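Local coordinates for trans-4-hydroxy-L-proline dehydratase (Clostridioides difficile 70-100-2010, PDB 6VXC), which catalyses the radical-based dehydration of trans-4-hydroxy-L-proline to (S)-1-pyrroline-5-carboxylate in the anaerobic breakdown of hydroxyproline, at residues T264-P269 / Q281-F285; E46-M51 / Y75-T80; Q341-P345 / T356-F360. One frame throughout, in Å; residues are numbered along the deposited sequence.

Along the chain the contacts come in the order 2, 1, 3. Contacts 1 and 2 pack helices on the same side of the protein, centred about 26 and 27 Å from the centre of the chain. Contact 3 joins two loops and is centred about 10 Å from it. Contacts 1 and 3 touch, Trp284 CZ2 lying 3.8 Å from Gln341 CG; the nearest atoms of contacts 2 and 3 are about 8 Å apart. One short run of chain meets all three: Val90 and Gly91 accept bonds from Gln281 and Trp284, and Glu92 binds Arg79 and Gln341. Contact 3 alone nears the presumed radical site: the Thr358 side chain is about 8 Å from that of Cys454.

Contact 1. Residues T264-P269 / Q281-F285; sequences TCDVVP and QMYWF
Val268 and Pro269 pack against Met282 and Phe285 in a helix-loop-helix unit, where the end of helix 252-267 and the turn after it meet helix 276-293. No hydrogen bond crosses; the contact is apolar. The tight part surrounds Val268 and Pro269. The CA atoms of Pro269 and Met282 are 5.4 Å apart, and the peptide bond before Pro269 is cis. Val268 CB faces Met282 CB at 4.0 Å. Met282 bends at chi2 (69°), and this brings SD to 3.7 Å from Pro269 CB. The Pro269 ring crosses the Phe285 side chain at about a right angle, with CD 3.6 Å from Phe285 CD2. One turn back, Thr264 CG2 lies against Gln281 CB at 3.7 Å. Thr264 chi1 of -57° sets this methyl anti to the backbone N, while OG1 turns back to Leu260 O. The far side of the helix end is looser: Asp266 is exposed and Val267 partly so, and neither touches 281-285. Helix 214-248 flanks the contact, with Tyr238 and Ala239 on Cys265 and Leu234 on Phe285; Arg243 of the same helix makes a salt bridge with Asp266. Besides Pro269, the Phe285 ring has Gln281 NE2, which bonds to Val90 O, 3.1 Å above its plane over the centre. Val268 O lies at the ring edge, where Cys265 SG makes a sulfur-aromatic contact 3.6 Å from Phe285 CZ.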
loop_
_atom_site.group_PDB
_atom_site.type_symbol
_atom_site.label_atom_id
_atom_site.label_comp_id
_atom_site.label_asym_id
_atom_site.label_seq_id
_atom_site.Cartn_x
_atom_site.Cartn_y
_atom_site.Cartn_z
ATOM N N THR A 264 22.981 1.853 22.033
ATOM C CA THR A 264 22.260 1.071 21.040
ATOM C C THR A 264 22.828 1.314 19.649
ATOM O O THR A 264 23.038 0.369 18.883
ATOM C CB THR A 264 20.774 1.416 21.123
ATOM O OG1 THR A 264 20.317 1.177 22.460
ATOM C CG2 THR A 264 19.937 0.612 20.128
ATOM N N CYS A 265 23.100 2.576 19.322
ATOM C CA CYS A 265 23.649 2.944 18.022
ATOM C C CYS A 265 25.125 2.562 17.864
ATOM O O CYS A 265 25.615 2.499 16.730
ATOM C CB CYS A 265 23.445 4.445 17.803
ATOM S SG CYS A 265 21.685 4.957 17.811
ATOM N N ASP A 266 25.847 2.310 18.964
ATOM C CA ASP A 266 27.174 1.708 18.854
ATOM C C ASP A 266 27.097 0.328 18.232
ATOM O O ASP A 266 28.075 -0.148 17.646
ATOM C CB ASP A 266 27.841 1.569 20.227
ATOM C CG ASP A 266 28.325 2.880 20.793
ATOM O OD1 ASP A 266 28.467 3.859 20.035
ATOM O OD2 ASP A 266 28.575 2.923 22.020
ATOM N N VAL A 267 25.952 -0.341 18.370
ATOM C CA VAL A 267 25.810 -1.696 17.854
ATOM C C VAL A 267 25.184 -1.660 16.466
ATOM O O VAL A 267 25.763 -2.172 15.508
ATOM C CB VAL A 267 24.981 -2.575 18.802
ATOM C CG1 VAL A 267 24.859 -3.985 18.238
ATOM C CG2 VAL A 267 25.586 -2.587 20.205
ATOM N N VAL A 268 23.996 -1.071 16.356
ATOM C CA VAL A 268 23.248 -1.085 15.107
ATOM C C VAL A 268 23.261 0.293 14.457
ATOM O O VAL A 268 23.238 1.308 15.141
ATOM C CB VAL A 268 21.799 -1.587 15.353
ATOM C CG1 VAL A 268 21.823 -2.973 15.978
ATOM C CG2 VAL A 268 20.992 -0.590 16.218
ATOM N N PRO A 269 23.245 0.337 13.119
ATOM C CA PRO A 269 23.120 -0.809 12.204
ATOM C C PRO A 269 24.409 -1.499 11.763
ATOM O O PRO A 269 24.335 -2.435 10.972
ATOM C CB PRO A 269 22.416 -0.195 10.988
ATOM C CG PRO A 269 22.644 1.274 11.061
ATOM C CD PRO A 269 23.204 1.629 12.413
ATOM N N GLN A 281 15.532 -0.803 16.987
ATOM C CA GLN A 281 16.284 0.322 16.444
ATOM C C GLN A 281 16.928 -0.033 15.108
ATOM O O GLN A 281 16.965 0.801 14.199
ATOM C CB GLN A 281 17.342 0.788 17.452
ATOM C CG GLN A 281 18.196 1.987 16.989
ATOM C CD GLN A 281 17.398 3.284 16.844
ATOM O OE1 GLN A 281 17.055 3.913 17.833
ATOM N NE2 GLN A 281 17.129 3.700 15.604
ATOM N N MET A 282 17.423 -1.264 14.963
ATOM C CA MET A 282 17.947 -1.702 13.667
ATOM C C MET A 282 16.860 -1.628 12.593
ATOM O O MET A 282 17.078 -1.067 11.514
ATOM C CB MET A 282 18.521 -3.125 13.769
ATOM C CG MET A 282 18.836 -3.821 12.427
ATOM S SD MET A 282 20.246 -3.107 11.518
ATOM C CE MET A 282 21.546 -4.195 12.070
ATOM N N TYR A 283 15.672 -2.170 12.877
ATOM C CA TYR A 283 14.608 -2.080 11.889
ATOM C C TYR A 283 14.341 -0.629 11.516
ATOM O O TYR A 283 14.222 -0.301 10.330
ATOM C CB TYR A 283 13.300 -2.732 12.360
ATOM C CG TYR A 283 12.242 -2.304 11.371
ATOM C CD1 TYR A 283 12.146 -2.918 10.129
ATOM C CD2 TYR A 283 11.468 -1.177 11.602
ATOM C CE1 TYR A 283 11.251 -2.477 9.189
ATOM C CE2 TYR A 283 10.572 -0.722 10.654
ATOM C CZ TYR A 283 10.481 -1.373 9.451
ATOM O OH TYR A 283 9.600 -0.930 8.515
ATOM N N TRP A 284 14.240 0.260 12.517
ATOM C CA TRP A 284 13.837 1.630 12.219
ATOM C C TRP A 284 14.895 2.374 11.409
ATOM O O TRP A 284 14.554 3.190 10.547
ATOM C CB TRP A 284 13.496 2.405 13.499
ATOM C CG TRP A 284 12.879 3.718 13.116
ATOM C CD1 TRP A 284 13.395 4.962 13.318
ATOM C CD2 TRP A 284 11.655 3.904 12.385
ATOM N NE1 TRP A 284 12.565 5.911 12.781
ATOM C CE2 TRP A 284 11.484 5.291 12.207
ATOM C CE3 TRP A 284 10.681 3.034 11.885
ATOM C CZ2 TRP A 284 10.391 5.828 11.533
ATOM C CZ3 TRP A 284 9.584 3.571 11.220
ATOM C CH2 TRP A 284 9.453 4.957 11.050
ATOM N N PHE A 285 16.183 2.128 11.684
ATOM C CA PHE A 285 17.241 2.721 10.867
ATOM C C PHE A 285 17.137 2.256 9.418
ATOM O O PHE A 285 17.268 3.055 8.481
ATOM C CB PHE A 285 18.617 2.368 11.442
ATOM C CG PHE A 285 19.080 3.278 12.557
ATOM C CD1 PHE A 285 18.674 4.610 12.614
ATOM C CD2 PHE A 285 19.955 2.805 13.534
ATOM C CE1 PHE A 285 19.111 5.453 13.640
ATOM C CE2 PHE A 285 20.404 3.643 14.568
ATOM C CZ PHE A 285 19.985 4.968 14.621
#

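Contact 2. Residues E46-M51 / Y75-T80; sequences ERAVLM and YIENRT
Leu50 and Tyr75 are the closest backbone pair, with CA atoms 5.4 Å apart; the CA atoms of Glu46 and Arg79 are 7.1 Å apart. The two segments run in opposite directions, as in a helical hairpin. The first turns of helix 46-58 lie beside the end of helix 64-78, where Arg79 is first to leave helical geometry. Leu50 CD1 fills the junction, 3.8 Å from Tyr75 CD1 and 3.6 Å from Arg79 N. The Tyr75 ring lies between two arginine chains: Arg47 CG makes a CH-pi contact over one face, 4.2 Å from the ring centroid, and Arg79 CG is above the opposite face. The extended chain carries the Arg47 guanidinium away from the ring to a salt bridge with Glu105. Glu46 is extended, with CG anti to the backbone N (chi1 -174°). Its OE1 accepts the N-H of Thr80 at 2.8 Å on the syn side, 21° out of the carboxylate plane, and a bond from water 1. That water and Arg79 NE (3.3 Å) both donate to Thr80 O. Arg79 also binds Glu92 O. Two donors on OE1 and the nearby Arg79 would probably favour an ionised Glu46, accepting Thr80 N just past the helix end.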
loop_
_atom_site.group_PDB
_atom_site.type_symbol
_atom_site.label_atom_id
_atom_site.label_comp_id
_atom_site.label_asym_id
_atom_site.label_seq_id
_atom_site.Cartn_x
_atom_site.Cartn_y
_atom_site.Cartn_z
ATOM N N GLU A 46 15.919 19.555 2.604
ATOM C CA GLU A 46 17.335 19.247 2.770
ATOM C C GLU A 46 17.765 18.062 1.915
ATOM O O GLU A 46 18.869 18.056 1.353
ATOM C CB GLU A 46 17.657 18.974 4.233
ATOM C CG GLU A 46 19.128 18.790 4.447
ATOM C CD GLU A 46 19.498 18.627 5.891
ATOM O OE1 GLU A 46 19.432 17.485 6.368
ATOM O OE2 GLU A 46 19.841 19.631 6.546
ATOM N N ARG A 47 16.941 17.025 1.848
ATOM C CA ARG A 47 17.313 15.862 1.055
ATOM C C ARG A 47 17.602 16.258 -0.388
ATOM O O ARG A 47 18.639 15.886 -0.945
ATOM C CB ARG A 47 16.202 14.812 1.091
ATOM C CG ARG A 47 16.559 13.559 0.319
ATOM C CD ARG A 47 15.371 12.668 0.063
ATOM N NE ARG A 47 15.767 11.479 -0.686
ATOM C CZ ARG A 47 15.900 11.429 -2.005
ATOM N NH1 ARG A 47 15.654 12.504 -2.748
ATOM N NH2 ARG A 47 16.270 10.292 -2.579
ATOM N N ALA A 48 16.705 17.036 -0.997
ATOM C CA ALA A 48 16.891 17.432 -2.390
ATOM C C ALA A 48 18.184 18.212 -2.570
ATOM O O ALA A 48 18.905 18.007 -3.550
ATOM C CB ALA A 48 15.702 18.261 -2.867
ATOM N N VAL A 49 18.502 19.103 -1.633
ATOM C CA VAL A 49 19.753 19.849 -1.729
ATOM C C VAL A 49 20.940 18.898 -1.734
ATOM O O VAL A 49 21.823 18.988 -2.587
ATOM C CB VAL A 49 19.874 20.863 -0.577
ATOM C CG1 VAL A 49 21.268 21.474 -0.578
ATOM C CG2 VAL A 49 18.826 21.948 -0.688
ATOM N N LEU A 50 20.972 17.962 -0.787
ATOM C CA LEU A 50 22.134 17.089 -0.663
ATOM C C LEU A 50 22.276 16.164 -1.864
ATOM O O LEU A 50 23.397 15.872 -2.291
ATOM C CB LEU A 50 22.063 16.292 0.644
ATOM C CG LEU A 50 22.211 17.166 1.900
ATOM C CD1 LEU A 50 22.040 16.370 3.200
ATOM C CD2 LEU A 50 23.541 17.914 1.893
ATOM N N MET A 51 21.166 15.676 -2.413
ATOM C CA MET A 51 21.259 14.866 -3.622
ATOM C C MET A 51 21.753 15.696 -4.803
ATOM O O MET A 51 22.507 15.197 -5.641
ATOM C CB MET A 51 19.903 14.229 -3.954
ATOM C CG MET A 51 19.378 13.280 -2.876
ATOM S SD MET A 51 20.346 11.774 -2.629
ATOM C CE MET A 51 19.902 10.838 -4.086
ATOM N N TYR A 75 24.181 12.067 1.387
ATOM C CA TYR A 75 23.026 12.528 2.142
ATOM C C TYR A 75 23.120 12.090 3.601
ATOM O O TYR A 75 22.891 12.889 4.513
ATOM C CB TYR A 75 21.742 12.027 1.468
ATOM C CG TYR A 75 20.511 12.043 2.341
ATOM C CD1 TYR A 75 19.896 13.233 2.687
ATOM C CD2 TYR A 75 19.948 10.859 2.793
ATOM C CE1 TYR A 75 18.773 13.245 3.478
ATOM C CE2 TYR A 75 18.814 10.863 3.587
ATOM C CZ TYR A 75 18.234 12.056 3.921
ATOM O OH TYR A 75 17.114 12.083 4.706
ATOM N N ILE A 76 23.459 10.825 3.845
ATOM C CA ILE A 76 23.552 10.337 5.222
ATOM C C ILE A 76 24.661 11.061 5.984
ATOM O O ILE A 76 24.507 11.396 7.165
ATOM C CB ILE A 76 23.754 8.810 5.236
ATOM C CG1 ILE A 76 22.507 8.090 4.717
ATOM C CG2 ILE A 76 24.108 8.315 6.647
ATOM C CD1 ILE A 76 21.292 8.321 5.560
ATOM N N GLU A 77 25.802 11.304 5.328
ATOM C CA GLU A 77 26.916 11.967 6.001
ATOM C C GLU A 77 26.570 13.385 6.439
ATOM O O GLU A 77 27.073 13.852 7.463
ATOM C CB GLU A 77 28.144 11.983 5.086
ATOM C CG GLU A 77 28.946 10.697 5.083
ATOM C CD GLU A 77 30.066 10.682 4.033
ATOM O OE1 GLU A 77 30.035 11.510 3.093
ATOM O OE2 GLU A 77 30.971 9.830 4.147
ATOM N N ASN A 78 25.731 14.092 5.688
ATOM C CA ASN A 78 25.572 15.522 5.901
ATOM C C ASN A 78 24.197 15.983 6.343
ATOM O O ASN A 78 24.061 17.158 6.687
ATOM C CB ASN A 78 25.931 16.286 4.625
ATOM C CG ASN A 78 27.381 16.149 4.279
ATOM O OD1 ASN A 78 27.748 15.356 3.412
ATOM N ND2 ASN A 78 28.225 16.913 4.962
ATOM N N ARG A 79 23.185 15.123 6.361
ATOM C CA ARG A 79 21.864 15.591 6.771
ATOM C C ARG A 79 21.857 15.929 8.251
ATOM O O ARG A 79 22.632 15.385 9.036
ATOM C CB ARG A 79 20.790 14.542 6.485
ATOM C CG ARG A 79 21.003 13.187 7.164
ATOM C CD ARG A 79 19.701 12.373 7.206
ATOM N NE ARG A 79 18.759 12.981 8.143
ATOM C CZ ARG A 79 17.511 12.574 8.359
ATOM N NH1 ARG A 79 16.771 13.207 9.257
ATOM N NH2 ARG A 79 17.004 11.553 7.685
ATOM N N THR A 80 20.967 16.840 8.628
ATOM C CA THR A 80 20.790 17.180 10.031
ATOM C C THR A 80 20.004 16.068 10.719
ATOM O O THR A 80 19.045 15.534 10.165
ATOM C CB THR A 80 20.060 18.514 10.180
ATOM O OG1 THR A 80 18.717 18.377 9.708
ATOM C CG2 THR A 80 20.735 19.582 9.357
HETATM O O HOH W 1 17.219 16.010 7.501
#

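Contact 3. Residues Q341-P345 / T356-F360; sequences QPAPP and TYTDF
Ala343 and Tyr357 form a buried loop-to-loop contact through their backbones, near the middle of the protein. The proline-rich loop 341-345 leads from helix 324-339 to helix 348-353. The loop 356-360 leads from that short helix to strand 362-366, at one edge of a mixed sheet. One direct hydrogen bond crosses: Ala343 N to Tyr357 O, 2.8 Å and nearly straight at 164°. The N-H comes from 27° out of the carbonyl plane. The same Tyr357 O has Pro342 CA at 3.4 Å as a CA-H...O contact. Ala343 CB points toward the other loop and touches both Thr358 O, at 3.5 Å, and Asp359 CG, at 3.6 Å. The Asp359 carboxylate thus lies against a methyl group, while its OD1 makes a salt bridge with Arg176. Water also joins the loops. Water 3 donates to Ala343 O at 2.8 Å and to Thr356 O at 3.1 Å. Water 2 lies near Pro342 O and Asp359 OD2, but other acceptors compete for its protons. Gln394 spans both loops with its amide, giving NE2 to Gln341 O and accepting Asp359 N at OE1. Within the second loop, Thr356 OG1 lies anti to its own N (chi1 179°) and accepts Thr358 N at 2.9 Å, an ST turn. It is also hydrogen-bonded to Asp788 OD2, and Phe360 meets Tyr786 edge to face. Both partners lie close in sequence to Gly785, the site of the glycyl radical in the activated enzyme, though not in this structure. The Thr358 side chain is about 8 Å from that of Cys454, the probable thiyl radical residue. The arrangement belongs to the core of the glycyl radical enzyme fold, an alpha/beta barrel in whose centre the glycine and cysteine loops meet.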
loop_
_atom_site.group_PDB
_atom_site.type_symbol
_atom_site.label_atom_id
_atom_site.label_comp_id
_atom_site.label_asym_id
_atom_site.label_seq_id
_atom_site.Cartn_x
_atom_site.Cartn_y
_atom_site.Cartn_z
ATOM N N GLN A 341 5.977 9.826 10.088
ATOM C CA GLN A 341 6.421 9.821 8.684
ATOM C C GLN A 341 5.234 9.788 7.723
ATOM O O GLN A 341 4.735 8.700 7.384
ATOM C CB GLN A 341 7.346 8.630 8.391
ATOM C CG GLN A 341 8.297 8.237 9.534
ATOM C CD GLN A 341 9.153 9.387 10.019
ATOM O OE1 GLN A 341 9.697 10.163 9.229
ATOM N NE2 GLN A 341 9.290 9.494 11.333
ATOM N N PRO A 342 4.788 10.927 7.211
ATOM C CA PRO A 342 3.760 10.900 6.164
ATOM C C PRO A 342 4.317 10.346 4.860
ATOM O O PRO A 342 5.522 10.338 4.617
ATOM C CB PRO A 342 3.378 12.377 6.010
ATOM C CG PRO A 342 4.639 13.106 6.376
ATOM C CD PRO A 342 5.248 12.293 7.498
ATOM N N ALA A 343 3.414 9.867 4.021
ATOM C CA ALA A 343 3.754 9.633 2.628
ATOM C C ALA A 343 4.098 10.977 1.987
ATOM O O ALA A 343 3.344 11.937 2.154
ATOM C CB ALA A 343 2.587 8.967 1.895
ATOM N N PRO A 344 5.231 11.099 1.299
ATOM C CA PRO A 344 5.594 12.400 0.732
ATOM C C PRO A 344 4.530 12.908 -0.205
ATOM O O PRO A 344 3.751 12.124 -0.786
ATOM C CB PRO A 344 6.918 12.106 0.007
ATOM C CG PRO A 344 7.515 10.990 0.788
ATOM C CD PRO A 344 6.332 10.129 1.194
ATOM N N PRO A 345 4.453 14.223 -0.408
ATOM C CA PRO A 345 3.284 14.820 -1.059
ATOM C C PRO A 345 3.054 14.310 -2.477
ATOM O O PRO A 345 3.988 14.127 -3.257
ATOM C CB PRO A 345 3.605 16.320 -1.052
ATOM C CG PRO A 345 5.092 16.382 -0.920
ATOM C CD PRO A 345 5.462 15.229 -0.051
ATOM N N THR A 356 -4.313 10.378 0.969
ATOM C CA THR A 356 -4.079 10.169 2.392
ATOM C C THR A 356 -2.670 10.622 2.739
ATOM O O THR A 356 -1.781 10.622 1.885
ATOM C CB THR A 356 -4.248 8.691 2.775
ATOM O OG1 THR A 356 -3.987 8.523 4.175
ATOM C CG2 THR A 356 -3.252 7.820 1.997
ATOM N N TYR A 357 -2.475 10.992 4.008
ATOM C CA TYR A 357 -1.129 11.165 4.555
ATOM C C TYR A 357 -0.461 9.835 4.897
ATOM O O TYR A 357 0.762 9.795 5.056
ATOM C CB TYR A 357 -1.151 12.025 5.834
ATOM C CG TYR A 357 -1.532 13.486 5.690
ATOM C CD1 TYR A 357 -0.640 14.424 5.174
ATOM C CD2 TYR A 357 -2.781 13.934 6.098
ATOM C CE1 TYR A 357 -1.001 15.779 5.054
ATOM C CE2 TYR A 357 -3.156 15.267 5.990
ATOM C CZ TYR A 357 -2.265 16.191 5.463
ATOM O OH TYR A 357 -2.650 17.512 5.366
ATOM N N THR A 358 -1.226 8.763 5.081
ATOM C CA THR A 358 -0.632 7.504 5.524
ATOM C C THR A 358 0.164 6.861 4.386
ATOM O O THR A 358 -0.073 7.126 3.204
ATOM C CB THR A 358 -1.713 6.555 6.051
ATOM O OG1 THR A 358 -2.631 6.206 5.006
ATOM C CG2 THR A 358 -2.501 7.226 7.184
ATOM N N ASP A 359 1.133 6.010 4.759
ATOM C CA ASP A 359 2.025 5.372 3.794
ATOM C C ASP A 359 1.955 3.853 3.867
ATOM O O ASP A 359 2.892 3.181 3.433
ATOM C CB ASP A 359 3.476 5.838 3.988
ATOM C CG ASP A 359 4.273 5.906 2.667
ATOM O OD1 ASP A 359 3.739 5.565 1.592
ATOM O OD2 ASP A 359 5.447 6.316 2.725
ATOM N N PHE A 360 0.885 3.298 4.446
ATOM C CA PHE A 360 0.525 1.896 4.259
ATOM C C PHE A 360 1.641 0.949 4.693
ATOM O O PHE A 360 1.974 -0.006 3.991
ATOM C CB PHE A 360 0.130 1.620 2.799
ATOM C CG PHE A 360 -1.054 2.393 2.343
ATOM C CD1 PHE A 360 -0.919 3.688 1.889
ATOM C CD2 PHE A 360 -2.316 1.831 2.385
ATOM C CE1 PHE A 360 -2.005 4.404 1.482
ATOM C CE2 PHE A 360 -3.410 2.549 1.977
ATOM C CZ PHE A 360 -3.253 3.846 1.528
HETATM O O HOH W 2 6.715 7.524 4.850
HETATM O O HOH W 3 0.763 12.248 1.094
#